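Local coordinates for intracellular protein transport protein USO1 (Saccharomyces cerevisiae S288c, PDB 6LSU), which is required for protein transport from the endoplasmic reticulum to the Golgi complex, with this chain covering the globular head of the dimeric tether, at residues I379-D385 / P398-V404. Numbering follows the deposited sequence.
Sequences IDVPYFD and PIKLIPV
A two-stranded antiparallel beta hairpin within ARM repeat 7 of the largely helical globular head pairs strand 380-384 with strand 399-403, a loop of 12 residues joining residues 379-385 to 398-404. The strand directions differ by 146°, and six backbone hydrogen bonds fix the register. Val381 and Ile402 form one hydrogen-bonded pair, with Val381 N to Ile402 O at 2.7 Å and Ile402 N to Val381 O at 3.0 Å; Tyr383 and Lys400 form the next in the same reciprocal way. At the loop end Asp385 N donates to Pro398 O, and at the base Val404 N gives Ile379 O a bond of 3.0 Å that is almost straight at the hydrogen (N-H...O 177°), just where helix 404-414 begins.

Val381, Tyr383 and Ile402 share the face turned to that helix, where all three touch Ile407. The Val404 side chain crosses that of Val381 at about a right angle, CG2 to CG1 at 3.8 Å, and lies side by side with that of Ile379, CG2 to CG2 at 4.0 Å. With CG beside its backbone N (chi1 -86°), the Tyr383 side chain lies on the face where it touches Ile407; its modelled approach to Ile402 is too close to be reliable in detail. An alanine in place of Tyr383 removes the ring, which is likely to leave Ile407 less covered on this face. On the other face Leu401 CD2 packs 3.9 Å from Pro382 CA, and near the loop Phe384 CE1 meets Pro398 CB at 4.0 Å.

Since none of the six bonds uses a side chain, pairing rests on the backbone, while apolar groups at the base join the hairpin to helix 404-414 and, through Ile379 and Val404, to helix 337-346.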
loop_
_atom_site.group_PDB
_atom_site.type_symbol
_atom_site.label_atom_id
_atom_site.label_comp_id
_atom_site.label_asym_id
_atom_site.label_seq_id
_atom_site.Cartn_x
_atom_site.Cartn_y
_atom_site.Cartn_z
ATOM N N ILE A 379 19.430 -15.241 1.979
ATOM C CA ILE A 379 19.166 -14.528 3.253
ATOM C C ILE A 379 18.593 -15.504 4.299
ATOM O O ILE A 379 17.627 -16.275 4.016
ATOM C CB ILE A 379 18.271 -13.336 3.010
ATOM C CG1 ILE A 379 18.882 -12.449 1.934
ATOM C CG2 ILE A 379 18.022 -12.647 4.331
ATOM C CD1 ILE A 379 18.032 -11.266 1.554
ATOM N N ASP A 380 19.185 -15.442 5.492
ATOM C CA ASP A 380 18.848 -16.240 6.691
ATOM C C ASP A 380 18.476 -15.261 7.812
ATOM O O ASP A 380 19.025 -14.147 7.878
ATOM C CB ASP A 380 20.011 -17.134 7.108
ATOM C CG ASP A 380 20.337 -18.258 6.131
ATOM O OD1 ASP A 380 19.368 -18.889 5.588
ATOM O OD2 ASP A 380 21.566 -18.507 5.913
ATOM N N VAL A 381 17.566 -15.633 8.695
ATOM C CA VAL A 381 17.228 -14.709 9.802
ATOM C C VAL A 381 17.501 -15.430 11.117
ATOM O O VAL A 381 17.289 -16.626 11.256
ATOM C CB VAL A 381 15.831 -14.088 9.625
ATOM C CG1 VAL A 381 14.905 -14.988 8.853
ATOM C CG2 VAL A 381 15.196 -13.635 10.925
ATOM N N PRO A 382 18.160 -14.737 12.055
ATOM C CA PRO A 382 18.523 -15.294 13.358
ATOM C C PRO A 382 17.238 -15.622 14.136
ATOM O O PRO A 382 16.311 -14.807 14.111
ATOM C CB PRO A 382 19.295 -14.133 14.005
ATOM C CG PRO A 382 18.642 -12.911 13.360
ATOM C CD PRO A 382 18.576 -13.338 11.912
ATOM N N TYR A 383 17.190 -16.790 14.771
ATOM C CA TYR A 383 16.125 -17.190 15.720
ATOM C C TYR A 383 16.780 -17.601 17.046
ATOM O O TYR A 383 17.999 -17.917 17.072
ATOM C CB TYR A 383 15.215 -18.231 15.062
ATOM C CG TYR A 383 14.147 -17.538 14.267
ATOM C CD1 TYR A 383 14.368 -17.141 12.960
ATOM C CD2 TYR A 383 12.961 -17.144 14.864
ATOM C CE1 TYR A 383 13.400 -16.468 12.233
ATOM C CE2 TYR A 383 11.976 -16.470 14.153
ATOM C CZ TYR A 383 12.196 -16.133 12.824
ATOM O OH TYR A 383 11.260 -15.462 12.086
ATOM N N PHE A 384 16.009 -17.523 18.141
ATOM C CA PHE A 384 16.447 -17.902 19.533
ATOM C C PHE A 384 15.807 -19.267 19.997
ATOM O O PHE A 384 14.571 -19.536 19.820
ATOM C CB PHE A 384 16.317 -16.681 20.480
ATOM C CG PHE A 384 16.731 -17.001 21.891
ATOM C CD1 PHE A 384 18.079 -17.153 22.157
ATOM C CD2 PHE A 384 15.807 -17.215 22.911
ATOM C CE1 PHE A 384 18.511 -17.472 23.432
ATOM C CE2 PHE A 384 16.239 -17.537 24.189
ATOM C CZ PHE A 384 17.592 -17.665 24.446
ATOM N N ASP A 385 16.673 -20.167 20.491
ATOM C CA ASP A 385 16.403 -21.360 21.348
ATOM C C ASP A 385 15.453 -22.380 20.711
ATOM O O ASP A 385 14.575 -22.073 19.904
ATOM C CB ASP A 385 16.005 -20.972 22.785
ATOM C CG ASP A 385 14.522 -20.791 23.111
ATOM O OD1 ASP A 385 13.672 -21.036 22.237
ATOM O OD2 ASP A 385 14.223 -20.395 24.255
ATOM N N PRO A 398 22.229 -21.605 20.882
ATOM C CA PRO A 398 20.765 -21.474 20.929
ATOM C C PRO A 398 20.197 -20.630 19.771
ATOM O O PRO A 398 19.016 -20.712 19.482
ATOM C CB PRO A 398 20.533 -20.733 22.257
ATOM C CG PRO A 398 21.757 -19.842 22.368
ATOM C CD PRO A 398 22.884 -20.731 21.875
ATOM N N ILE A 399 21.061 -19.816 19.159
ATOM C CA ILE A 399 20.782 -19.043 17.917
ATOM C C ILE A 399 20.790 -20.029 16.745
ATOM O O ILE A 399 21.787 -20.767 16.602
ATOM C CB ILE A 399 21.805 -17.910 17.695
ATOM C CG1 ILE A 399 22.240 -17.221 18.997
ATOM C CG2 ILE A 399 21.262 -16.913 16.681
ATOM C CD1 ILE A 399 23.571 -17.715 19.581
ATOM N N LYS A 400 19.725 -20.031 15.945
ATOM C CA LYS A 400 19.593 -20.843 14.711
ATOM C C LYS A 400 19.270 -19.878 13.561
ATOM O O LYS A 400 18.581 -18.895 13.807
ATOM C CB LYS A 400 18.556 -21.943 14.948
ATOM C CG LYS A 400 18.308 -22.864 13.756
ATOM C CD LYS A 400 19.579 -23.380 13.061
ATOM C CE LYS A 400 19.323 -24.515 12.086
ATOM N NZ LYS A 400 20.416 -24.655 11.094
ATOM N N LEU A 401 19.862 -20.069 12.384
ATOM C CA LEU A 401 19.563 -19.227 11.209
ATOM C C LEU A 401 18.555 -19.960 10.337
ATOM O O LEU A 401 18.840 -21.097 9.951
ATOM C CB LEU A 401 20.855 -18.969 10.446
ATOM C CG LEU A 401 21.865 -18.108 11.195
ATOM C CD1 LEU A 401 23.237 -18.278 10.579
ATOM C CD2 LEU A 401 21.455 -16.647 11.179
ATOM N N ILE A 402 17.401 -19.350 10.073
ATOM C CA ILE A 402 16.379 -19.952 9.170
ATOM C C ILE A 402 16.373 -19.159 7.881
ATOM O O ILE A 402 16.439 -17.936 7.893
ATOM C CB ILE A 402 14.998 -20.011 9.839
ATOM C CG1 ILE A 402 15.047 -20.840 11.134
ATOM C CG2 ILE A 402 13.976 -20.558 8.876
ATOM C CD1 ILE A 402 15.334 -20.032 12.370
ATOM N N PRO A 403 16.302 -19.849 6.732
ATOM C CA PRO A 403 16.129 -19.193 5.445
ATOM C C PRO A 403 14.809 -18.422 5.387
ATOM O O PRO A 403 13.797 -18.928 5.802
ATOM C CB PRO A 403 16.128 -20.310 4.422
ATOM C CG PRO A 403 16.729 -21.461 5.129
ATOM C CD PRO A 403 16.381 -21.298 6.596
ATOM N N VAL A 404 14.894 -17.177 4.894
ATOM C CA VAL A 404 13.730 -16.252 4.725
ATOM C C VAL A 404 12.648 -16.972 3.904
ATOM O O VAL A 404 11.498 -16.994 4.287
ATOM C CB VAL A 404 14.239 -14.923 4.160
ATOM C CG1 VAL A 404 13.417 -14.349 3.015
ATOM C CG2 VAL A 404 14.358 -13.926 5.290
#